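Local coordinates for MSHA biogenesis protein MshE (Vibrio cholerae, PDB 5HTL), which binds the second messenger cyclic di-GMP through its MshEN region and probably takes part in biogenesis of the MSHA pilus, at residues E17-E22 against L55-Q60; E26-A31 against G40-S45; R89-V94 against A132-L137. One frame throughout, in Å; residues are numbered along the deposited sequence.

Contact 1 (E17-E22 against L55-Q60); sequences EGIVSE and LNFLAQ. With C2E (9,9'-[(2R,3R,3aS,5S,7aR,9R,10R,10aS,12S,14aR)-3,5,10,12-tetrahydroxy-5,12-dioxidooctahydro-2H,7H-difuro[3,2-d:3',2'-j][1,3,7,9,2,8]tetraoxadiphosphacyclododecine-2,9-diyl]bis(2-amino-1,9-dihydro-6H-purin-6-one)), chain C.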
# COMPACT_ATOMS: atom_id res chain seq x y z
N GLU A 17 13.14 9.84 -12.44
CA GLU A 17 13.23 10.80 -11.34
C GLU A 17 14.64 11.34 -11.12
O GLU A 17 14.91 12.06 -10.15
CB GLU A 17 12.60 10.22 -10.07
CG GLU A 17 11.09 9.99 -10.23
CD GLU A 17 10.37 11.16 -10.93
OE1 GLU A 17 10.68 12.34 -10.63
OE2 GLU A 17 9.49 10.90 -11.78
N GLY A 18 15.53 11.02 -12.06
CA GLY A 18 16.85 11.61 -12.12
C GLY A 18 17.81 11.11 -11.07
O GLY A 18 18.73 11.83 -10.67
N ILE A 19 17.61 9.87 -10.65
CA ILE A 19 18.41 9.28 -9.58
C ILE A 19 19.59 8.51 -10.16
O ILE A 19 20.72 8.64 -9.70
CB ILE A 19 17.56 8.34 -8.70
CG1 ILE A 19 16.30 9.06 -8.23
CG2 ILE A 19 18.37 7.85 -7.53
CD1 ILE A 19 16.57 10.35 -7.46
N VAL A 20 19.31 7.69 -11.17
CA VAL A 20 20.37 6.98 -11.88
C VAL A 20 20.26 7.27 -13.37
O VAL A 20 19.18 7.65 -13.85
CB VAL A 20 20.35 5.46 -11.61
CG1 VAL A 20 20.38 5.18 -10.10
CG2 VAL A 20 19.19 4.78 -12.30
N SER A 21 21.35 7.09 -14.11
CA SER A 21 21.34 7.40 -15.54
C SER A 21 20.97 6.18 -16.39
O SER A 21 21.02 5.04 -15.92
CB SER A 21 22.69 7.96 -15.97
OG SER A 21 23.63 6.92 -16.15
N GLU A 22 20.62 6.41 -17.65
CA GLU A 22 20.27 5.32 -18.55
C GLU A 22 21.41 4.32 -18.72
O GLU A 22 21.18 3.12 -18.68
CB GLU A 22 19.84 5.86 -19.92
CG GLU A 22 18.50 6.57 -19.93
CD GLU A 22 17.92 6.70 -21.33
OE1 GLU A 22 17.72 7.84 -21.79
OE2 GLU A 22 17.67 5.65 -21.96
N LEU A 55 15.46 2.81 -0.37
CA LEU A 55 14.34 2.79 0.57
C LEU A 55 13.22 3.73 0.12
O LEU A 55 12.04 3.33 0.01
CB LEU A 55 14.85 3.21 1.95
CG LEU A 55 13.89 3.33 3.13
CD1 LEU A 55 13.65 1.98 3.76
CD2 LEU A 55 14.45 4.28 4.16
N ASN A 56 13.59 4.97 -0.18
CA ASN A 56 12.61 5.97 -0.55
C ASN A 56 11.90 5.67 -1.88
O ASN A 56 10.71 5.91 -2.02
CB ASN A 56 13.27 7.36 -0.61
CG ASN A 56 13.68 7.88 0.76
OD1 ASN A 56 13.07 7.54 1.77
ND2 ASN A 56 14.72 8.70 0.79
N PHE A 57 12.64 5.13 -2.85
CA PHE A 57 12.03 4.86 -4.15
C PHE A 57 11.29 3.53 -4.24
O PHE A 57 10.34 3.41 -5.01
CB PHE A 57 13.03 5.10 -5.29
CG PHE A 57 13.34 6.55 -5.46
CD1 PHE A 57 12.44 7.37 -6.11
CD2 PHE A 57 14.47 7.10 -4.91
CE1 PHE A 57 12.70 8.72 -6.26
CE2 PHE A 57 14.72 8.45 -5.04
CZ PHE A 57 13.84 9.25 -5.71
N LEU A 58 11.69 2.55 -3.43
CA LEU A 58 10.86 1.35 -3.26
C LEU A 58 9.52 1.76 -2.66
O LEU A 58 8.46 1.31 -3.09
CB LEU A 58 11.55 0.34 -2.35
CG LEU A 58 12.63 -0.52 -2.99
CD1 LEU A 58 13.33 -1.39 -1.95
CD2 LEU A 58 12.05 -1.37 -4.11
N ALA A 59 9.56 2.65 -1.67
CA ALA A 59 8.33 3.16 -1.07
C ALA A 59 7.44 3.84 -2.11
O ALA A 59 6.24 3.61 -2.17
CB ALA A 59 8.63 4.10 0.08
N GLN A 60 8.03 4.69 -2.95
CA GLN A 60 7.26 5.32 -4.01
C GLN A 60 6.70 4.29 -4.99
O GLN A 60 5.52 4.33 -5.35
CB GLN A 60 8.13 6.35 -4.75
CG GLN A 60 7.41 7.05 -5.88
CD GLN A 60 8.20 8.22 -6.44
OE1 GLN A 60 9.19 8.65 -5.85
NE2 GLN A 60 7.75 8.75 -7.57
P1 C2E C . 10.25 -4.46 -10.67
O2P C2E C . 10.79 -3.06 -10.42
O1P C2E C . 8.87 -4.45 -11.28
O5' C2E C . 11.28 -5.21 -11.60
C5' C2E C . 11.23 -6.57 -11.94
C4' C2E C . 12.43 -7.07 -12.59
O4' C2E C . 12.65 -6.42 -13.81
C3' C2E C . 13.67 -6.82 -11.77
O3' C2E C . 13.96 -7.94 -10.98
C2' C2E C . 14.65 -6.50 -12.71
O2' C2E C . 15.40 -7.68 -13.07
C1' C2E C . 13.95 -5.94 -13.89
N9 C2E C . 13.89 -4.51 -13.83
C8 C2E C . 13.63 -3.57 -12.92
N7 C2E C . 13.70 -2.40 -13.57
C5 C2E C . 14.00 -2.62 -14.88
C6 C2E C . 14.18 -1.75 -15.96
O6 C2E C . 14.06 -0.41 -15.79
N1 C2E C . 14.47 -2.25 -17.17
C2 C2E C . 14.58 -3.57 -17.33
N2 C2E C . 14.90 -4.04 -18.64
N3 C2E C . 14.42 -4.45 -16.32
C4 C2E C . 14.13 -4.01 -15.08
P11 C2E C . 14.54 -7.78 -9.50
O21 C2E C . 14.95 -9.13 -8.95
O11 C2E C . 15.76 -6.92 -9.60
O5A C2E C . 13.54 -7.01 -8.57
C5A C2E C . 12.26 -7.53 -8.25
C4A C2E C . 11.33 -6.60 -7.68
O4A C2E C . 11.77 -6.20 -6.34
C3A C2E C . 11.24 -5.33 -8.44
O3A C2E C . 10.13 -5.26 -9.31
C2A C2E C . 11.17 -4.26 -7.42
O2A C2E C . 9.90 -3.95 -7.03
C1A C2E C . 11.89 -4.80 -6.24
N91 C2E C . 13.32 -4.53 -6.11
C81 C2E C . 14.23 -4.31 -7.08
N71 C2E C . 15.44 -4.14 -6.53
C51 C2E C . 15.31 -4.27 -5.18
C61 C2E C . 16.18 -4.21 -4.09
O61 C2E C . 17.54 -3.98 -4.24
N11 C2E C . 15.70 -4.39 -2.86
C21 C2E C . 14.40 -4.62 -2.66
N21 C2E C . 13.99 -4.78 -1.32
N31 C2E C . 13.53 -4.69 -3.67
C41 C2E C . 13.97 -4.52 -4.93

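Contact 2 (E26-A31 against G40-S45); sequences EQALNA and GDTLIS. With C2E (9,9'-[(2R,3R,3aS,5S,7aR,9R,10R,10aS,12S,14aR)-3,5,10,12-tetrahydroxy-5,12-dioxidooctahydro-2H,7H-difuro[3,2-d:3',2'-j][1,3,7,9,2,8]tetraoxadiphosphacyclododecine-2,9-diyl]bis(2-amino-1,9-dihydro-6H-purin-6-one)), chain C.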
# COMPACT_ATOMS: atom_id res chain seq x y z
N GLU A 26 21.51 0.25 -17.62
CA GLU A 26 21.89 -0.83 -18.54
C GLU A 26 23.06 -1.63 -17.97
O GLU A 26 23.07 -2.86 -18.00
CB GLU A 26 22.21 -0.25 -19.92
CG GLU A 26 20.98 0.32 -20.64
CD GLU A 26 21.31 1.27 -21.78
OE1 GLU A 26 22.50 1.59 -21.99
OE2 GLU A 26 20.37 1.71 -22.48
N GLN A 27 24.03 -0.92 -17.40
CA GLN A 27 25.17 -1.55 -16.77
C GLN A 27 24.74 -2.47 -15.64
O GLN A 27 25.21 -3.61 -15.53
CB GLN A 27 26.14 -0.48 -16.26
CG GLN A 27 27.43 -1.04 -15.73
CD GLN A 27 28.40 0.04 -15.28
OE1 GLN A 27 28.15 1.23 -15.48
NE2 GLN A 27 29.50 -0.38 -14.68
N ALA A 28 23.83 -2.00 -14.80
CA ALA A 28 23.39 -2.79 -13.65
C ALA A 28 22.55 -4.00 -14.07
O ALA A 28 22.66 -5.06 -13.46
CB ALA A 28 22.63 -1.93 -12.68
N LEU A 29 21.71 -3.83 -15.08
CA LEU A 29 20.89 -4.94 -15.58
C LEU A 29 21.78 -6.04 -16.13
O LEU A 29 21.53 -7.22 -15.88
CB LEU A 29 19.89 -4.46 -16.63
CG LEU A 29 18.74 -3.61 -16.10
CD1 LEU A 29 18.01 -2.97 -17.27
CD2 LEU A 29 17.80 -4.46 -15.25
N ASN A 30 22.83 -5.65 -16.85
CA ASN A 30 23.82 -6.60 -17.36
C ASN A 30 24.53 -7.32 -16.22
O ASN A 30 24.72 -8.54 -16.25
CB ASN A 30 24.87 -5.89 -18.24
CG ASN A 30 24.28 -5.33 -19.53
OD1 ASN A 30 23.22 -5.76 -19.97
ND2 ASN A 30 24.99 -4.38 -20.13
N ALA A 31 24.91 -6.56 -15.20
CA ALA A 31 25.70 -7.07 -14.08
C ALA A 31 24.92 -7.94 -13.10
O ALA A 31 25.48 -8.81 -12.43
CB ALA A 31 26.34 -5.90 -13.34
N GLY A 40 18.16 -2.99 -7.29
CA GLY A 40 18.52 -1.90 -6.39
C GLY A 40 19.86 -2.16 -5.73
O GLY A 40 20.74 -1.30 -5.71
N ASP A 41 20.02 -3.36 -5.18
CA ASP A 41 21.27 -3.74 -4.53
C ASP A 41 22.44 -3.76 -5.52
O ASP A 41 23.57 -3.45 -5.17
CB ASP A 41 21.10 -5.09 -3.80
CG ASP A 41 20.28 -4.96 -2.51
OD1 ASP A 41 20.27 -3.88 -1.89
OD2 ASP A 41 19.66 -5.97 -2.12
N THR A 42 22.16 -4.09 -6.78
CA THR A 42 23.20 -4.03 -7.81
C THR A 42 23.63 -2.59 -8.09
O THR A 42 24.82 -2.29 -8.17
CB THR A 42 22.76 -4.72 -9.11
OG1 THR A 42 22.41 -6.08 -8.81
CG2 THR A 42 23.88 -4.72 -10.12
N LEU A 43 22.66 -1.70 -8.23
CA LEU A 43 22.93 -0.28 -8.37
C LEU A 43 23.71 0.29 -7.18
O LEU A 43 24.62 1.09 -7.36
CB LEU A 43 21.62 0.47 -8.56
CG LEU A 43 20.95 0.24 -9.91
CD1 LEU A 43 19.50 0.67 -9.84
CD2 LEU A 43 21.70 0.98 -11.01
N ILE A 44 23.38 -0.15 -5.97
CA ILE A 44 24.12 0.28 -4.78
C ILE A 44 25.56 -0.23 -4.79
O ILE A 44 26.50 0.50 -4.48
CB ILE A 44 23.43 -0.20 -3.49
CG1 ILE A 44 22.12 0.55 -3.29
CG2 ILE A 44 24.33 0.03 -2.27
CD1 ILE A 44 21.27 -0.01 -2.16
N SER A 45 25.73 -1.49 -5.16
CA SER A 45 27.06 -2.08 -5.25
C SER A 45 27.96 -1.33 -6.24
O SER A 45 29.16 -1.20 -6.01
CB SER A 45 26.96 -3.56 -5.64
OG SER A 45 26.81 -3.73 -7.03
P1 C2E C . 10.25 -4.46 -10.67
O2P C2E C . 10.79 -3.06 -10.42
O1P C2E C . 8.87 -4.45 -11.28
O5' C2E C . 11.28 -5.21 -11.60
C5' C2E C . 11.23 -6.57 -11.94
C4' C2E C . 12.43 -7.07 -12.59
O4' C2E C . 12.65 -6.42 -13.81
C3' C2E C . 13.67 -6.82 -11.77
O3' C2E C . 13.96 -7.94 -10.98
C2' C2E C . 14.65 -6.50 -12.71
O2' C2E C . 15.40 -7.68 -13.07
C1' C2E C . 13.95 -5.94 -13.89
N9 C2E C . 13.89 -4.51 -13.83
C8 C2E C . 13.63 -3.57 -12.92
N7 C2E C . 13.70 -2.40 -13.57
C5 C2E C . 14.00 -2.62 -14.88
C6 C2E C . 14.18 -1.75 -15.96
O6 C2E C . 14.06 -0.41 -15.79
N1 C2E C . 14.47 -2.25 -17.17
C2 C2E C . 14.58 -3.57 -17.33
N2 C2E C . 14.90 -4.04 -18.64
N3 C2E C . 14.42 -4.45 -16.32
C4 C2E C . 14.13 -4.01 -15.08
P11 C2E C . 14.54 -7.78 -9.50
O21 C2E C . 14.95 -9.13 -8.95
O11 C2E C . 15.76 -6.92 -9.60
O5A C2E C . 13.54 -7.01 -8.57
C5A C2E C . 12.26 -7.53 -8.25
C4A C2E C . 11.33 -6.60 -7.68
O4A C2E C . 11.77 -6.20 -6.34
C3A C2E C . 11.24 -5.33 -8.44
O3A C2E C . 10.13 -5.26 -9.31
C2A C2E C . 11.17 -4.26 -7.42
O2A C2E C . 9.90 -3.95 -7.03
C1A C2E C . 11.89 -4.80 -6.24
N91 C2E C . 13.32 -4.53 -6.11
C81 C2E C . 14.23 -4.31 -7.08
N71 C2E C . 15.44 -4.14 -6.53
C51 C2E C . 15.31 -4.27 -5.18
C61 C2E C . 16.18 -4.21 -4.09
O61 C2E C . 17.54 -3.98 -4.24
N11 C2E C . 15.70 -4.39 -2.86
C21 C2E C . 14.40 -4.62 -2.66
N21 C2E C . 13.99 -4.78 -1.32
N31 C2E C . 13.53 -4.69 -3.67
C41 C2E C . 13.97 -4.52 -4.93

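Contact 3 (R89-V94 against A132-L137); sequences RLRALV and APEKQL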
# COMPACT_ATOMS: atom_id res chain seq x y z
N ARG A 89 12.53 -13.85 11.13
CA ARG A 89 12.72 -14.54 9.84
C ARG A 89 12.25 -13.69 8.67
O ARG A 89 12.92 -13.61 7.63
CB ARG A 89 11.99 -15.88 9.80
CG ARG A 89 12.14 -16.62 8.45
CD ARG A 89 10.91 -16.43 7.58
NE ARG A 89 11.04 -16.83 6.17
CZ ARG A 89 11.38 -16.02 5.17
NH1 ARG A 89 11.66 -14.74 5.41
NH2 ARG A 89 11.45 -16.48 3.93
N LEU A 90 11.08 -13.06 8.84
CA LEU A 90 10.39 -12.36 7.77
C LEU A 90 10.77 -10.89 7.71
O LEU A 90 10.34 -10.17 6.79
CB LEU A 90 8.88 -12.49 7.98
CG LEU A 90 8.35 -13.92 7.89
CD1 LEU A 90 6.90 -14.00 8.35
CD2 LEU A 90 8.48 -14.40 6.46
N ARG A 91 11.56 -10.43 8.67
CA ARG A 91 11.90 -9.01 8.84
C ARG A 91 10.63 -8.15 8.79
O ARG A 91 10.51 -7.22 7.99
CB ARG A 91 12.97 -8.57 7.83
CG ARG A 91 14.28 -9.36 7.99
CD ARG A 91 15.29 -8.99 6.90
NE ARG A 91 14.81 -9.41 5.59
CZ ARG A 91 15.35 -9.02 4.44
NH1 ARG A 91 16.41 -8.21 4.43
NH2 ARG A 91 14.84 -9.44 3.29
N ALA A 92 9.70 -8.48 9.68
CA ALA A 92 8.38 -7.86 9.73
C ALA A 92 8.01 -7.63 11.18
O ALA A 92 8.24 -8.50 12.02
CB ALA A 92 7.35 -8.76 9.07
N LEU A 93 7.44 -6.47 11.48
CA LEU A 93 7.01 -6.13 12.83
C LEU A 93 5.59 -5.59 12.81
O LEU A 93 5.30 -4.64 12.09
CB LEU A 93 7.93 -5.05 13.42
CG LEU A 93 7.66 -4.58 14.86
CD1 LEU A 93 8.02 -5.71 15.81
CD2 LEU A 93 8.46 -3.34 15.21
N VAL A 94 4.71 -6.20 13.59
CA VAL A 94 3.35 -5.69 13.75
C VAL A 94 3.37 -4.49 14.68
O VAL A 94 3.75 -4.62 15.85
CB VAL A 94 2.42 -6.76 14.35
CG1 VAL A 94 1.00 -6.23 14.42
CG2 VAL A 94 2.49 -8.04 13.54
N ALA A 132 10.55 0.21 6.62
CA ALA A 132 11.51 0.81 7.54
C ALA A 132 12.89 0.24 7.24
O ALA A 132 13.00 -0.85 6.69
CB ALA A 132 11.10 0.50 8.98
N PRO A 133 13.95 0.98 7.59
CA PRO A 133 15.29 0.40 7.44
C PRO A 133 15.48 -0.87 8.26
O PRO A 133 14.95 -0.99 9.38
CB PRO A 133 16.21 1.51 7.97
CG PRO A 133 15.41 2.76 7.80
CD PRO A 133 13.99 2.38 8.04
N GLU A 134 16.23 -1.82 7.71
CA GLU A 134 16.43 -3.10 8.37
C GLU A 134 17.04 -2.94 9.76
O GLU A 134 16.64 -3.63 10.70
CB GLU A 134 17.28 -4.02 7.50
CG GLU A 134 17.31 -5.46 7.95
CD GLU A 134 17.97 -6.35 6.92
OE1 GLU A 134 17.34 -6.61 5.87
OE2 GLU A 134 19.12 -6.77 7.15
N LYS A 135 17.98 -2.00 9.90
CA LYS A 135 18.61 -1.76 11.20
C LYS A 135 17.56 -1.37 12.23
O LYS A 135 17.58 -1.85 13.37
CB LYS A 135 19.68 -0.67 11.11
CG LYS A 135 20.48 -0.48 12.40
CD LYS A 135 21.47 0.68 12.29
CE LYS A 135 22.41 0.74 13.49
NZ LYS A 135 23.34 1.91 13.42
N GLN A 136 16.61 -0.53 11.83
CA GLN A 136 15.55 -0.12 12.74
C GLN A 136 14.60 -1.25 13.11
O GLN A 136 14.12 -1.30 14.25
CB GLN A 136 14.77 1.04 12.16
CG GLN A 136 15.57 2.32 12.11
CD GLN A 136 14.70 3.50 11.79
OE1 GLN A 136 13.57 3.33 11.31
NE2 GLN A 136 15.19 4.71 12.04
N LEU A 137 14.32 -2.13 12.16
CA LEU A 137 13.50 -3.32 12.41
C LEU A 137 14.15 -4.20 13.47
O LEU A 137 13.49 -4.64 14.42
CB LEU A 137 13.32 -4.14 11.13
CG LEU A 137 11.98 -4.24 10.40
CD1 LEU A 137 10.77 -4.02 11.31
CD2 LEU A 137 11.95 -3.32 9.19

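Contact 1 (E17-E22 against L55-Q60)
Ile19 and Phe57 reach for each other from opposite directions and show how a loop can be held to a helix by one well-placed ring. Two carbons of the isoleucine do the touching. CD1 comes to 3.4 Å from Phe57 CZ, while CG1 lies beside it at 3.5 Å from the same atom; both also meet CE2. The pair therefore spans the far end of the ring, and the approach is oblique to its plane. It depends on the first torsion of Ile19: with CG1 placed beside the backbone N (chi1 -51°), the longer branch runs out toward the helix and the CG2 methyl is held farther back.

Phe57 meets a second neighbour at its CE1 corner. The aliphatic start of Glu17, its CB, lies 4.1 Å from Phe57 CE1, again obliquely; both residues approach from the same side of the ring, Ile19 toward CZ and CE2, Glu17 toward CE1. One turn later in the helix, the Gln60 amide marks the fringe, with NE2 4.4 Å from Glu17 CG; this is loose packing of a polar group on a chain carbon. Leu13 and Leu14 of helix 10-16 also touch the phenylalanine, and Leu49 touches Ile19, which extends the apolar patch.

Leu58, next in sequence, serves a different partner. Its two methyls lie over one face of a cyclic di-GMP guanine, CD1 3.5 Å from ligand C21. Helix 51-62 thus packs on the loop with Phe57 and on the ligand with Leu58. A Schellman motif with Gly18 at C-prime, where phi is positive, ends helix 10-16, bringing Ile19 against helix 51-62 within the helical cyclic di-GMP-binding part of MshE.

Contact 2 (E26-A31 against G40-S45)
Thr42 faces Ala28 where helix 39-45 crosses helix 22-32, and its side chain illustrates how a small branched residue divides its duties. From CB the methyl goes one way and the hydroxyl the other. With CG2 set opposite the threonine's own backbone N (chi1 -57°, measured to OG1), the methyl points into the neighbouring helix, resting 3.6 Å from Ala28 O and 4.0 Å from Ala28 CB. Ala31, a turn further along, adds its CB 4.2 Å from that methyl. OG1 turns back to its own helix and hydrogen-bonds Arg38 O, so the polar tip is satisfied locally while the carbon tip packs.

The short segments cross at 112° with their axes 9.2 Å apart. Together they belong to the helical cyclic di-GMP site of the MshEN family, and helix 39-45 begins within the Arg38-Leu39-Gly40 sequence of that site: its first turn presents backbone N-H groups to the Hoogsteen edge of a guanine. Gly40 N donates to ligand N71 at 3.0 Å, nearly straight at 166°, and Asp41 N gives O61 a weaker, more bent bond.

Leu43 completes the interhelical packing next to Thr42. Its CD2 presses on Ala28 CB at 3.5 Å, tighter than usual van der Waals contact. Leu29, on another side of helix 22-32, lays both methyls over a face of the ligand's other guanine, CD1 being 3.5 Å from C2.

Contact 3 (R89-V94 against A132-L137)
Arg91 NH1 and Glu134 OE1 pair as a salt bridge, although their modelled separation is too short to be trusted in detail. Arg91 CD also lies 3.3 Å from OE1, so the oxygen meets the arginine along the side that runs from the last methylene to NH1. It comes in at the guanidinium edge, near the plane of that group, while the carboxylate itself is turned 66° from it. The bend of the arginine chain at chi3 (-66°) swings the guanidinium round to this position, and the glutamate answers with a chain extended beyond CG. Ser107 touches both side chains.

Beneath this charged pair the contact becomes apolar. Leu137, one turn along helix 134-144, puts CD1 3.7 Å from Leu93 CB, and its CG passes 4.1 Å from Arg91 O. Phe141 and Tyr144 of the same helix continue the packing on Leu93. Arg91 is the C-prime residue of a Schellman motif that ends helix 84-90, and its positive phi leads directly into strand 92-98, whose Leu93 faces the helix.

A solvent-accessible ion pair thus borders a buried leucine pair. Because Glu134 opens its helix, its negative charge probably also suits the positive helix end.

The three contacts grade from ligand-binding helices to an alpha-beta layer. Contact 1 lies at the surface and contact 2 is buried, yet both are held mainly by van der Waals packing, without a hydrogen bond between their segments, and both touch the same cyclic di-GMP; contact 2 is nested in the chain loop that contact 1 closes, their centres about 13 Å apart. Contact 3 lies nearer the chain's centre, joins a strand to a helix, and is the one that adds a salt bridge, at its exposed margin. Contacts 1 and 3 meet directly, where Leu55 CD1 packs at 4.0 Å on Ala132 C, whereas contacts 2 and 3 do not touch.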